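Local coordinates for protein tRNA (cytosine(72)-C(5))-methyltransferase (Pyrococcus horikoshii, PDB 5ZVE) that methylates the C5 position of cytosine 72 in several tRNAs, using S-adenosyl-L-methionine as methyl donor, at residues A[76-81]-A[161-166]; A[97-102]-A[281-286]; A[84-89]-A[132-137]; A[32-37]-A[368-373]. All coordinates share one frame; numbering follows the deposited sequence.

Contact 1: A[76-81]-A[161-166]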
loop_
_atom_site.group_PDB
_atom_site.type_symbol
_atom_site.label_atom_id
_atom_site.label_comp_id
_atom_site.label_asym_id
_atom_site.label_seq_id
_atom_site.Cartn_x
_atom_site.Cartn_y
_atom_site.Cartn_z
ATOM N N GLU A 76 -12.077 -1.557 13.141
ATOM C CA GLU A 76 -13.177 -2.210 13.843
ATOM C C GLU A 76 -13.479 -3.563 13.203
ATOM O O GLU A 76 -13.494 -3.691 11.979
ATOM C CB GLU A 76 -14.423 -1.322 13.823
ATOM C CG GLU A 76 -14.235 0.004 14.555
ATOM C CD GLU A 76 -15.422 0.939 14.402
ATOM O OE1 GLU A 76 -16.393 0.571 13.711
ATOM O OE2 GLU A 76 -15.374 2.054 14.964
ATOM N N GLY A 77 -13.699 -4.576 14.034
ATOM C CA GLY A 77 -14.025 -5.907 13.549
ATOM C C GLY A 77 -13.080 -6.979 14.071
ATOM O O GLY A 77 -12.087 -6.664 14.737
ATOM N N PRO A 78 -13.356 -8.252 13.744
ATOM C CA PRO A 78 -14.425 -8.705 12.845
ATOM C C PRO A 78 -15.811 -8.630 13.475
ATOM O O PRO A 78 -15.995 -9.001 14.633
ATOM C CB PRO A 78 -14.039 -10.156 12.552
ATOM C CG PRO A 78 -13.285 -10.586 13.760
ATOM C CD PRO A 78 -12.529 -9.373 14.225
ATOM N N ASN A 79 -16.773 -8.144 12.699
ATOM C CA ASN A 79 -18.124 -7.922 13.195
ATOM C C ASN A 79 -18.979 -9.184 13.179
ATOM O O ASN A 79 -20.088 -9.191 13.705
ATOM C CB ASN A 79 -18.797 -6.821 12.382
ATOM C CG ASN A 79 -18.159 -5.473 12.608
ATOM O OD1 ASN A 79 -17.716 -5.165 13.713
ATOM N ND2 ASN A 79 -18.094 -4.663 11.560
ATOM N N PHE A 80 -18.461 -10.245 12.572
ATOM C CA PHE A 80 -19.096 -11.550 12.672
ATOM C C PHE A 80 -18.071 -12.665 12.500
ATOM O O PHE A 80 -16.959 -12.439 12.019
ATOM C CB PHE A 80 -20.235 -11.698 11.656
ATOM C CG PHE A 80 -19.888 -11.243 10.268
ATOM C CD1 PHE A 80 -19.233 -12.092 9.389
ATOM C CD2 PHE A 80 -20.254 -9.981 9.826
ATOM C CE1 PHE A 80 -18.925 -11.683 8.109
ATOM C CE2 PHE A 80 -19.953 -9.566 8.547
ATOM C CZ PHE A 80 -19.284 -10.417 7.685
ATOM N N SER A 81 -18.453 -13.868 12.912
ATOM C CA SER A 81 -17.553 -15.015 12.894
ATOM C C SER A 81 -17.235 -15.468 11.473
ATOM O O SER A 81 -17.979 -15.185 10.534
ATOM C CB SER A 81 -18.159 -16.172 13.692
ATOM O OG SER A 81 -17.285 -17.287 13.710
ATOM N N PRO A 161 -20.400 -4.442 7.934
ATOM C CA PRO A 161 -19.228 -4.920 7.202
ATOM C C PRO A 161 -18.433 -5.894 8.063
ATOM O O PRO A 161 -18.543 -5.842 9.281
ATOM C CB PRO A 161 -18.440 -3.641 6.930
ATOM C CG PRO A 161 -18.792 -2.755 8.079
ATOM C CD PRO A 161 -20.243 -3.044 8.374
ATOM N N LYS A 162 -17.659 -6.774 7.445
ATOM C CA LYS A 162 -16.822 -7.683 8.208
ATOM C C LYS A 162 -15.820 -6.882 9.050
ATOM O O LYS A 162 -15.606 -7.170 10.228
ATOM C CB LYS A 162 -16.110 -8.651 7.268
ATOM C CG LYS A 162 -15.062 -9.507 7.927
ATOM C CD LYS A 162 -15.649 -10.728 8.585
ATOM C CE LYS A 162 -14.701 -11.905 8.449
ATOM N NZ LYS A 162 -14.959 -12.940 9.485
ATOM N N PHE A 163 -15.225 -5.864 8.436
ATOM C CA PHE A 163 -14.341 -4.937 9.132
ATOM C C PHE A 163 -14.714 -3.511 8.773
ATOM O O PHE A 163 -15.326 -3.266 7.734
ATOM C CB PHE A 163 -12.869 -5.178 8.779
ATOM C CG PHE A 163 -12.346 -6.517 9.206
ATOM C CD1 PHE A 163 -11.863 -6.710 10.492
ATOM C CD2 PHE A 163 -12.317 -7.579 8.315
ATOM C CE1 PHE A 163 -11.371 -7.941 10.888
ATOM C CE2 PHE A 163 -11.818 -8.816 8.701
ATOM C CZ PHE A 163 -11.349 -8.998 9.990
ATOM N N LYS A 164 -14.343 -2.570 9.631
ATOM C CA LYS A 164 -14.612 -1.166 9.374
ATOM C C LYS A 164 -13.363 -0.301 9.512
ATOM O O LYS A 164 -12.760 -0.228 10.580
ATOM C CB LYS A 164 -15.700 -0.655 10.316
ATOM C CG LYS A 164 -16.050 0.809 10.132
ATOM C CD LYS A 164 -16.386 1.129 8.696
ATOM C CE LYS A 164 -16.852 2.570 8.553
ATOM N NZ LYS A 164 -16.947 2.970 7.118
ATOM N N LEU A 165 -12.987 0.339 8.409
ATOM C CA LEU A 165 -11.975 1.383 8.397
ATOM C C LEU A 165 -12.669 2.673 7.990
ATOM O O LEU A 165 -13.620 2.640 7.217
ATOM C CB LEU A 165 -10.838 1.055 7.425
ATOM C CG LEU A 165 -9.902 -0.111 7.748
ATOM C CD1 LEU A 165 -8.854 -0.269 6.661
ATOM C CD2 LEU A 165 -9.237 0.111 9.087
ATOM N N PRO A 166 -12.214 3.813 8.525
ATOM C CA PRO A 166 -12.838 5.090 8.162
ATOM C C PRO A 166 -12.700 5.394 6.673
ATOM O O PRO A 166 -11.675 5.066 6.079
ATOM C CB PRO A 166 -12.064 6.112 9.007
ATOM C CG PRO A 166 -10.753 5.456 9.277
ATOM C CD PRO A 166 -11.063 3.994 9.425
#

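Contact 2: A[97-102]-A[281-286]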
loop_
_atom_site.group_PDB
_atom_site.type_symbol
_atom_site.label_atom_id
_atom_site.label_comp_id
_atom_site.label_asym_id
_atom_site.label_seq_id
_atom_site.Cartn_x
_atom_site.Cartn_y
_atom_site.Cartn_z
ATOM N N ALA A 97 -15.469 -4.645 -5.690
ATOM C CA ALA A 97 -16.493 -4.132 -4.783
ATOM C C ALA A 97 -16.458 -4.861 -3.445
ATOM O O ALA A 97 -16.629 -4.252 -2.391
ATOM C CB ALA A 97 -17.871 -4.258 -5.416
ATOM N N ALA A 98 -16.247 -6.172 -3.505
ATOM C CA ALA A 98 -16.227 -7.011 -2.314
ATOM C C ALA A 98 -15.126 -6.626 -1.329
ATOM O O ALA A 98 -15.335 -6.660 -0.117
ATOM C CB ALA A 98 -16.083 -8.460 -2.711
ATOM N N GLU A 99 -13.955 -6.264 -1.849
ATOM C CA GLU A 99 -12.819 -5.909 -1.001
ATOM C C GLU A 99 -13.064 -4.591 -0.259
ATOM O O GLU A 99 -12.612 -4.413 0.872
ATOM C CB GLU A 99 -11.531 -5.822 -1.831
ATOM C CG GLU A 99 -10.299 -5.409 -1.030
ATOM C CD GLU A 99 -9.045 -5.282 -1.882
ATOM O OE1 GLU A 99 -8.838 -6.136 -2.769
ATOM O OE2 GLU A 99 -8.252 -4.342 -1.650
ATOM N N SER A 100 -13.775 -3.667 -0.895
ATOM C CA SER A 100 -14.073 -2.388 -0.265
ATOM C C SER A 100 -15.187 -2.535 0.783
ATOM O O SER A 100 -15.091 -1.972 1.872
ATOM C CB SER A 100 -14.445 -1.348 -1.326
ATOM O OG SER A 100 -15.580 -1.763 -2.059
ATOM N N VAL A 101 -16.224 -3.305 0.453
ATOM C CA VAL A 101 -17.290 -3.645 1.401
ATOM C C VAL A 101 -16.729 -4.346 2.641
ATOM O O VAL A 101 -17.136 -4.072 3.771
ATOM C CB VAL A 101 -18.359 -4.546 0.733
ATOM C CG1 VAL A 101 -19.300 -5.151 1.763
ATOM C CG2 VAL A 101 -19.132 -3.764 -0.322
ATOM N N TYR A 102 -15.780 -5.244 2.402
ATOM C CA TYR A 102 -15.026 -5.953 3.431
ATOM C C TYR A 102 -14.395 -5.001 4.451
ATOM O O TYR A 102 -14.106 -5.388 5.582
ATOM C CB TYR A 102 -13.942 -6.795 2.747
ATOM C CG TYR A 102 -13.204 -7.813 3.595
ATOM C CD1 TYR A 102 -13.843 -8.951 4.066
ATOM C CD2 TYR A 102 -11.846 -7.676 3.851
ATOM C CE1 TYR A 102 -13.167 -9.897 4.810
ATOM C CE2 TYR A 102 -11.159 -8.620 4.590
ATOM C CZ TYR A 102 -11.826 -9.728 5.066
ATOM O OH TYR A 102 -11.149 -10.672 5.804
ATOM N N VAL A 281 0.415 -7.061 0.696
ATOM C CA VAL A 281 -0.661 -6.082 0.742
ATOM C C VAL A 281 -1.897 -6.648 1.432
ATOM O O VAL A 281 -2.176 -7.844 1.371
ATOM C CB VAL A 281 -1.038 -5.564 -0.667
ATOM C CG1 VAL A 281 0.191 -5.037 -1.389
ATOM C CG2 VAL A 281 -1.724 -6.636 -1.476
ATOM N N ARG A 282 -2.616 -5.771 2.118
ATOM C CA ARG A 282 -3.792 -6.162 2.879
ATOM C C ARG A 282 -4.970 -5.273 2.490
ATOM O O ARG A 282 -4.776 -4.112 2.132
ATOM C CB ARG A 282 -3.502 -6.079 4.382
ATOM C CG ARG A 282 -2.336 -6.956 4.821
ATOM C CD ARG A 282 -1.961 -6.701 6.270
ATOM N NE ARG A 282 -2.952 -7.252 7.185
ATOM C CZ ARG A 282 -2.957 -7.042 8.497
ATOM N NH1 ARG A 282 -2.020 -6.288 9.055
ATOM N NH2 ARG A 282 -3.900 -7.586 9.249
ATOM N N PRO A 283 -6.196 -5.823 2.524
ATOM C CA PRO A 283 -6.492 -7.220 2.843
ATOM C C PRO A 283 -6.254 -8.130 1.645
ATOM O O PRO A 283 -6.329 -7.678 0.504
ATOM C CB PRO A 283 -7.972 -7.183 3.211
ATOM C CG PRO A 283 -8.518 -6.091 2.367
ATOM C CD PRO A 283 -7.423 -5.064 2.224
ATOM N N LYS A 284 -5.952 -9.393 1.915
ATOM C CA LYS A 284 -5.712 -10.365 0.863
ATOM C C LYS A 284 -6.840 -11.394 0.853
ATOM O O LYS A 284 -6.753 -12.430 1.514
ATOM C CB LYS A 284 -4.355 -11.043 1.060
ATOM C CG LYS A 284 -3.915 -11.921 -0.094
ATOM C CD LYS A 284 -3.643 -11.113 -1.351
ATOM C CE LYS A 284 -2.397 -10.260 -1.188
ATOM N NZ LYS A 284 -1.962 -9.664 -2.483
ATOM N N LEU A 285 -7.912 -11.084 0.127
ATOM C CA LEU A 285 -9.062 -11.977 0.022
ATOM C C LEU A 285 -8.663 -13.276 -0.681
ATOM O O LEU A 285 -8.923 -14.365 -0.173
ATOM C CB LEU A 285 -10.218 -11.294 -0.715
ATOM C CG LEU A 285 -11.135 -10.371 0.102
ATOM C CD1 LEU A 285 -10.393 -9.158 0.644
ATOM C CD2 LEU A 285 -12.340 -9.935 -0.717
ATOM N N TRP A 286 -8.045 -13.155 -1.853
ATOM C CA TRP A 286 -7.521 -14.311 -2.574
ATOM C C TRP A 286 -6.203 -13.950 -3.232
ATOM O O TRP A 286 -6.144 -13.034 -4.050
ATOM C CB TRP A 286 -8.511 -14.811 -3.634
ATOM C CG TRP A 286 -9.879 -15.086 -3.091
ATOM C CD1 TRP A 286 -10.959 -14.264 -3.153
ATOM C CD2 TRP A 286 -10.304 -16.262 -2.392
ATOM N NE1 TRP A 286 -12.037 -14.854 -2.543
ATOM C CE2 TRP A 286 -11.661 -16.079 -2.064
ATOM C CE3 TRP A 286 -9.671 -17.447 -2.014
ATOM C CZ2 TRP A 286 -12.399 -17.043 -1.374
ATOM C CZ3 TRP A 286 -10.404 -18.401 -1.328
ATOM C CH2 TRP A 286 -11.755 -18.195 -1.017
HETATM O O HOH W 1 -7.642 -9.305 -2.142
#

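Contact 3: A[84-89]-A[132-137]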
loop_
_atom_site.group_PDB
_atom_site.type_symbol
_atom_site.label_atom_id
_atom_site.label_comp_id
_atom_site.label_asym_id
_atom_site.label_seq_id
_atom_site.Cartn_x
_atom_site.Cartn_y
_atom_site.Cartn_z
ATOM N N PHE A 84 -19.951 -17.749 10.173
ATOM C CA PHE A 84 -21.314 -17.218 10.243
ATOM C C PHE A 84 -22.111 -17.475 8.963
ATOM O O PHE A 84 -21.666 -17.142 7.864
ATOM C CB PHE A 84 -21.288 -15.717 10.537
ATOM C CG PHE A 84 -22.654 -15.107 10.705
ATOM C CD1 PHE A 84 -23.597 -15.705 11.524
ATOM C CD2 PHE A 84 -22.995 -13.943 10.042
ATOM C CE1 PHE A 84 -24.854 -15.148 11.684
ATOM C CE2 PHE A 84 -24.251 -13.388 10.196
ATOM C CZ PHE A 84 -25.180 -13.990 11.017
ATOM N N GLU A 85 -23.284 -18.080 9.115
ATOM C CA GLU A 85 -24.163 -18.365 7.984
ATOM C C GLU A 85 -25.488 -17.637 8.134
ATOM O O GLU A 85 -26.467 -18.208 8.616
ATOM C CB GLU A 85 -24.411 -19.867 7.841
ATOM C CG GLU A 85 -23.168 -20.678 7.532
ATOM C CD GLU A 85 -23.399 -21.682 6.417
ATOM O OE1 GLU A 85 -24.564 -22.095 6.216
ATOM O OE2 GLU A 85 -22.416 -22.057 5.742
ATOM N N PRO A 86 -25.522 -16.363 7.724
ATOM C CA PRO A 86 -26.753 -15.579 7.839
ATOM C C PRO A 86 -27.878 -16.175 7.003
ATOM O O PRO A 86 -27.627 -16.658 5.903
ATOM C CB PRO A 86 -26.343 -14.201 7.308
ATOM C CG PRO A 86 -25.160 -14.461 6.439
ATOM C CD PRO A 86 -24.442 -15.617 7.058
ATOM N N LYS A 87 -29.097 -16.150 7.526
ATOM C CA LYS A 87 -30.250 -16.638 6.783
ATOM C C LYS A 87 -30.818 -15.501 5.952
ATOM O O LYS A 87 -31.860 -14.939 6.272
ATOM C CB LYS A 87 -31.305 -17.198 7.730
ATOM C CG LYS A 87 -30.795 -18.349 8.575
ATOM C CD LYS A 87 -30.359 -19.515 7.703
ATOM C CE LYS A 87 -30.118 -20.765 8.535
ATOM N NZ LYS A 87 -31.320 -21.145 9.334
ATOM N N LEU A 88 -30.121 -15.175 4.872
ATOM C CA LEU A 88 -30.393 -13.962 4.117
ATOM C C LEU A 88 -30.213 -14.219 2.632
ATOM O O LEU A 88 -29.394 -15.050 2.243
ATOM C CB LEU A 88 -29.456 -12.836 4.570
ATOM C CG LEU A 88 -29.552 -12.347 6.016
ATOM C CD1 LEU A 88 -28.569 -11.209 6.275
ATOM C CD2 LEU A 88 -30.976 -11.908 6.318
ATOM N N PRO A 89 -30.980 -13.509 1.791
ATOM C CA PRO A 89 -30.724 -13.602 0.352
ATOM C C PRO A 89 -29.334 -13.056 0.011
ATOM O O PRO A 89 -28.848 -12.151 0.684
ATOM C CB PRO A 89 -31.830 -12.740 -0.263
ATOM C CG PRO A 89 -32.256 -11.824 0.826
ATOM C CD PRO A 89 -32.091 -12.594 2.103
ATOM N N GLY A 132 -17.679 -16.751 -2.804
ATOM C CA GLY A 132 -18.448 -17.134 -1.634
ATOM C C GLY A 132 -17.963 -16.586 -0.303
ATOM O O GLY A 132 -18.505 -16.938 0.748
ATOM N N LEU A 133 -16.945 -15.731 -0.338
ATOM C CA LEU A 133 -16.456 -15.100 0.884
ATOM C C LEU A 133 -17.474 -14.079 1.391
ATOM O O LEU A 133 -17.836 -13.142 0.679
ATOM C CB LEU A 133 -15.098 -14.433 0.646
ATOM C CG LEU A 133 -14.435 -13.796 1.871
ATOM C CD1 LEU A 133 -14.103 -14.843 2.928
ATOM C CD2 LEU A 133 -13.191 -13.030 1.466
ATOM N N LEU A 134 -17.945 -14.271 2.617
ATOM C CA LEU A 134 -18.881 -13.324 3.217
ATOM C C LEU A 134 -18.132 -12.069 3.656
ATOM O O LEU A 134 -17.284 -12.122 4.550
ATOM C CB LEU A 134 -19.610 -13.960 4.399
ATOM C CG LEU A 134 -20.578 -13.056 5.167
ATOM C CD1 LEU A 134 -21.731 -12.620 4.271
ATOM C CD2 LEU A 134 -21.096 -13.766 6.405
ATOM N N VAL A 135 -18.449 -10.940 3.031
ATOM C CA VAL A 135 -17.690 -9.720 3.274
ATOM C C VAL A 135 -18.505 -8.662 3.991
ATOM O O VAL A 135 -17.960 -7.674 4.481
ATOM C CB VAL A 135 -17.155 -9.126 1.958
ATOM C CG1 VAL A 135 -16.259 -10.134 1.256
ATOM C CG2 VAL A 135 -18.303 -8.699 1.054
ATOM N N GLY A 136 -19.811 -8.880 4.084
ATOM C CA GLY A 136 -20.664 -7.903 4.725
ATOM C C GLY A 136 -22.140 -8.227 4.693
ATOM O O GLY A 136 -22.597 -9.065 3.917
ATOM N N ILE A 137 -22.873 -7.546 5.567
ATOM C CA ILE A 137 -24.320 -7.656 5.677
ATOM C C ILE A 137 -24.900 -6.247 5.706
ATOM O O ILE A 137 -24.292 -5.341 6.260
ATOM C CB ILE A 137 -24.729 -8.442 6.941
ATOM C CG1 ILE A 137 -24.353 -9.915 6.778
ATOM C CG2 ILE A 137 -26.219 -8.336 7.193
ATOM C CD1 ILE A 137 -24.509 -10.709 8.038
#

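Contact 4: A[32-37]-A[368-373]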
loop_
_atom_site.group_PDB
_atom_site.type_symbol
_atom_site.label_atom_id
_atom_site.label_comp_id
_atom_site.label_asym_id
_atom_site.label_seq_id
_atom_site.Cartn_x
_atom_site.Cartn_y
_atom_site.Cartn_z
ATOM N N PRO A 32 -7.844 -6.579 6.936
ATOM C CA PRO A 32 -7.326 -5.219 6.758
ATOM C C PRO A 32 -6.346 -4.869 7.870
ATOM O O PRO A 32 -6.369 -5.512 8.921
ATOM C CB PRO A 32 -8.583 -4.340 6.830
ATOM C CG PRO A 32 -9.739 -5.282 6.632
ATOM C CD PRO A 32 -9.293 -6.591 7.189
ATOM N N VAL A 33 -5.503 -3.869 7.645
ATOM C CA VAL A 33 -4.542 -3.474 8.665
ATOM C C VAL A 33 -5.298 -3.049 9.917
ATOM O O VAL A 33 -6.393 -2.481 9.832
ATOM C CB VAL A 33 -3.608 -2.342 8.182
ATOM C CG1 VAL A 33 -2.815 -2.803 6.956
ATOM C CG2 VAL A 33 -4.388 -1.073 7.880
ATOM N N GLU A 34 -4.736 -3.380 11.076
ATOM C CA GLU A 34 -5.362 -3.051 12.351
ATOM C C GLU A 34 -5.246 -1.557 12.627
ATOM O O GLU A 34 -6.142 -0.951 13.220
ATOM C CB GLU A 34 -4.729 -3.858 13.489
ATOM C CG GLU A 34 -4.960 -5.368 13.408
ATOM C CD GLU A 34 -4.061 -6.079 12.396
ATOM O OE1 GLU A 34 -3.256 -5.413 11.714
ATOM O OE2 GLU A 34 -4.159 -7.317 12.290
ATOM N N HIS A 35 -4.128 -0.975 12.201
ATOM C CA HIS A 35 -3.899 0.459 12.335
ATOM C C HIS A 35 -3.838 1.106 10.957
ATOM O O HIS A 35 -2.900 0.873 10.185
ATOM C CB HIS A 35 -2.612 0.747 13.112
ATOM C CG HIS A 35 -2.710 0.461 14.580
ATOM N ND1 HIS A 35 -1.678 0.709 15.457
ATOM C CD2 HIS A 35 -3.715 -0.071 15.320
ATOM C CE1 HIS A 35 -2.046 0.360 16.680
ATOM N NE2 HIS A 35 -3.275 -0.119 16.622
ATOM N N TYR A 36 -4.838 1.923 10.651
ATOM C CA TYR A 36 -4.949 2.534 9.333
ATOM C C TYR A 36 -4.313 3.917 9.344
ATOM O O TYR A 36 -4.855 4.858 9.940
ATOM C CB TYR A 36 -6.414 2.615 8.903
ATOM C CG TYR A 36 -6.615 3.098 7.487
ATOM C CD1 TYR A 36 -6.130 2.366 6.409
ATOM C CD2 TYR A 36 -7.290 4.281 7.226
ATOM C CE1 TYR A 36 -6.315 2.800 5.110
ATOM C CE2 TYR A 36 -7.476 4.725 5.929
ATOM C CZ TYR A 36 -6.988 3.982 4.878
ATOM O OH TYR A 36 -7.175 4.422 3.589
ATOM N N TYR A 37 -3.162 4.032 8.684
ATOM C CA TYR A 37 -2.333 5.235 8.774
ATOM C C TYR A 37 -2.603 6.235 7.649
ATOM O O TYR A 37 -2.982 5.864 6.537
ATOM C CB TYR A 37 -0.849 4.859 8.763
ATOM C CG TYR A 37 -0.259 4.560 10.125
ATOM C CD1 TYR A 37 -0.317 3.281 10.667
ATOM C CD2 TYR A 37 0.364 5.556 10.865
ATOM C CE1 TYR A 37 0.225 3.005 11.913
ATOM C CE2 TYR A 37 0.910 5.289 12.112
ATOM C CZ TYR A 37 0.839 4.014 12.629
ATOM O OH TYR A 37 1.379 3.751 13.866
ATOM N N LYS A 368 3.158 -9.003 13.440
ATOM C CA LYS A 368 4.041 -8.357 14.409
ATOM C C LYS A 368 3.841 -6.844 14.506
ATOM O O LYS A 368 3.909 -6.282 15.593
ATOM C CB LYS A 368 5.508 -8.657 14.080
ATOM C CG LYS A 368 5.900 -10.120 14.212
ATOM C CD LYS A 368 7.391 -10.315 13.961
ATOM C CE LYS A 368 7.827 -11.742 14.268
ATOM N NZ LYS A 368 9.252 -11.980 13.902
ATOM N N HIS A 369 3.605 -6.180 13.379
ATOM C CA HIS A 369 3.611 -4.720 13.372
ATOM C C HIS A 369 2.288 -4.090 12.962
ATOM O O HIS A 369 2.180 -2.862 12.912
ATOM C CB HIS A 369 4.722 -4.212 12.454
ATOM C CG HIS A 369 6.024 -4.915 12.651
ATOM N ND1 HIS A 369 6.601 -5.707 11.679
ATOM C CD2 HIS A 369 6.864 -4.960 13.714
ATOM C CE1 HIS A 369 7.738 -6.201 12.133
ATOM N NE2 HIS A 369 7.921 -5.762 13.367
ATOM N N LEU A 370 1.297 -4.926 12.655
ATOM C CA LEU A 370 -0.060 -4.457 12.383
ATOM C C LEU A 370 -0.115 -3.686 11.063
ATOM O O LEU A 370 -1.014 -2.874 10.831
ATOM C CB LEU A 370 -0.567 -3.593 13.544
ATOM C CG LEU A 370 -1.182 -4.273 14.769
ATOM C CD1 LEU A 370 -0.432 -5.528 15.189
ATOM C CD2 LEU A 370 -1.246 -3.275 15.928
ATOM N N THR A 371 0.856 -3.963 10.196
ATOM C CA THR A 371 1.000 -3.271 8.921
ATOM C C THR A 371 0.898 -4.256 7.764
ATOM O O THR A 371 0.725 -5.454 7.972
ATOM C CB THR A 371 2.358 -2.556 8.803
ATOM O OG1 THR A 371 3.399 -3.539 8.750
ATOM C CG2 THR A 371 2.601 -1.631 9.978
ATOM N N GLN A 372 1.002 -3.747 6.542
ATOM C CA GLN A 372 1.223 -4.607 5.392
ATOM C C GLN A 372 2.596 -5.251 5.490
ATOM O O GLN A 372 3.488 -4.726 6.162
ATOM C CB GLN A 372 1.082 -3.812 4.093
ATOM C CG GLN A 372 -0.366 -3.448 3.793
ATOM C CD GLN A 372 -0.546 -2.696 2.491
ATOM O OE1 GLN A 372 -1.562 -2.854 1.811
ATOM N NE2 GLN A 372 0.426 -1.860 2.145
ATOM N N GLY A 373 2.762 -6.395 4.834
ATOM C CA GLY A 373 4.074 -6.995 4.695
ATOM C C GLY A 373 4.916 -6.058 3.857
ATOM O O GLY A 373 4.444 -5.521 2.855
HETATM O O HOH W 2 -0.471 -0.297 10.326
#

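Contact 1: A[76-81]-A[161-166]
Glu76 and Lys164 form a hydrogen-bonded antiparallel pair, the single bridge between two otherwise irregular segments. Glu76 N donates to Lys164 O at 3.0 Å, nearly straight (169° at the hydrogen). The return bond from Lys164 N to Glu76 O measures 2.7 Å. Past the bridge, the backbone angles of Gly77 would jam a side chain against the preceding carbonyl, and a CB there would also strike Lys162 O. A cis peptide before Pro78 follows, and Asn79 then grips two successive carbonyls: its N bonds Lys162 O at 2.9 Å, while ND2 reaches Pro161 O at 2.6 Å with the acceptor near the amide plane, which fixes the rotation of that amide.

Lys162 leaves with CG opposite its backbone N (chi1 171°) and bends at chi2 and chi3, which carries its chain across the Phe80 side chain at about a right angle, Lys162 CD lying 3.4 Å from Phe80 CE1. Its NZ bonds weakly to Phe80 O; the firmer partner is Asp82, in a salt bridge. Nearby, Pro78 lies alongside Phe163, with Pro78 CD 3.8 Å from Phe163 CE1, and the Phe163 ring meets Tyr102 edge-to-face.

Glu76 and Lys164 also run side by side, but Glu76 OE1 touches the aliphatic CG of Lys164 at 3.6 Å while Lys164 NZ turns weakly to Leu165 O. Cohesion therefore comes chiefly from backbone polar groups, which fasten the loop before strand 90-93 to the loop after strand 154-161 and so join the chain entering the PUA domain to the chain leaving it.

Contact 2: A[97-102]-A[281-286]
Tyr102 overlaps Leu285 obliquely: CD1 of Leu285 stands 4.3 Å from the Tyr102 ring centroid and 28° off the ring normal, an off-centre CH-pi contact. Pro283 meets the same ring at its edge, Pro283 CB lying 3.8 Å from Tyr102 CE2 and near the ring plane. A chi1 near 180° (-169°) sends the phenol away from the backbone N and into this contact, and its hydroxyl is anchored by a hydrogen bond with Arg30 O. A leucine in its place would probably leave Arg30 O without that mate and open a gap beside Pro283 and Leu285.

The second methyl of Leu285 goes to the helix itself, CD2 resting 4.1 Å from Glu99 CA, with Ala98 CB at its margin. Helix 95-101 belongs to the PUA domain, whereas segment 281-286 lies in the loop between strand 267-273 and helix 291-310 of the Rossmann-like methyltransferase domain, so these apolar touches form part of an interdomain seam. A cis peptide between Arg282 and Pro283 shapes the loop here, and the CB of Pro283 points toward the helix.

Glu99 contributes its aliphatic portion: with the chain extended, CG approaches Pro283 CG at 3.9 Å and Leu285 CD1 at 4.1 Å. Water 1 accepts firmly from Leu285 N at 2.9 Å; Glu99 OE1 and Pro283 O, both 3.4 Å from the water oxygen, are weak partners that it need not serve together, which ties the carboxylate loosely at most. The Glu99 side chain is about 12 Å from that of Cys323, the predicted nucleophile.

Contact 3: A[84-89]-A[132-137]
Between Phe84-Leu88 and Leu134-Ile137 the end-to-end directions differ by 56°, and even the nearest CA atoms, Phe84 to Leu134, are 8.4 Å apart, so side chains do nearly all the touching. Ile137 drives CD1 at the edge of the Phe84 ring, in its plane and 3.4 Å from Phe84 CE2, the two side chains crossing at about a right angle. With chi1 at -177°, Phe84 swings its ring back over its own segment, and Pro86 N sits over the centre of one face, 3.9 Å above the ring plane. Leu134 CD2 touches both residues, 3.9 Å from Pro86 CD and 3.7 Å from Phe84 O. Farther along, Leu88 CD1 meets Ile137 CG2 at 3.8 Å; the inverse gamma turn centred on Lys87 separates Pro86 from Leu88, both of which point toward the strand.

A classic beta bulge, Val135 and Gly136 facing Ile127, is consistent with Leu134 and Ile137, three residues apart, both pointing toward the loop. The loop so packed precedes strand 90-93 and lies against strand 134-140 of the PUA domain's mixed sheet, which pairs with 124-128 and 154-161; Pro86 and Leu134 both also touch Gln126, and Leu134 continues onto Phe80.

Contact 4: A[32-37]-A[368-373]
His35 carries Leu370 CD2 over one face of its imidazole, 3.8 Å from the centroid and only 12° off the ring normal, a centred CH-pi contact; the same imidazole stacks with Tyr72. Leu370 also crosses the Glu34 side chain at about a right angle, Leu370 CG lying 3.8 Å from Glu34 CB. A bend at chi2 (78°) folds the Glu34 carboxylate back, bringing OE1 to 3.4 Å from Leu370 CA. Arg282 NH1 forms a salt bridge with Glu34 OE1 and also bonds Thr371 O. With a glutamine here, Arg282 would probably lose its charged mate and be less firmly held against Thr371 O.

Leu370 takes a positive phi (69°) as the chain leaves helix 366-369 of the methyltransferase domain, while segment 32-37 leads into strand 35-40 of the ferredoxin-like sheet; the contact thus ties these two domains together. Water 2 bridges the backbones, donating to His35 O and to Leu370 O, each at 2.7 Å.

Farther along segment 368-373, Val33 CG1 packs 4.0 Å from Gln372 N and beside Gln372 CG. The amide oxygen of Gln372 accepts from Arg282 N, and its side chain comes within about 5 Å of that of Cys323, the predicted nucleophile.

Contacts 2 and 3 are buried and apolar, contact 1 is partly buried and held mainly by backbone hydrogen bonds, and contact 4 lies nearer the surface, mixing a CH-pi contact with a water bridge. Contacts 1 and 3 share the loop between strands 70-74 and 90-93; Phe80 of the former packs on Leu134 of the latter. Contacts 2 and 4 both join the methyltransferase domain to another, PUA in one case and ferredoxin-like in the other, and Arg282 links them through Glu34 and Thr371. Contact 1 meets contact 2 where Phe163 N probably bonds Tyr102 O. Contact 3, about 9 Å from contact 4 at the nearest atoms, is farthest from the chain's centre.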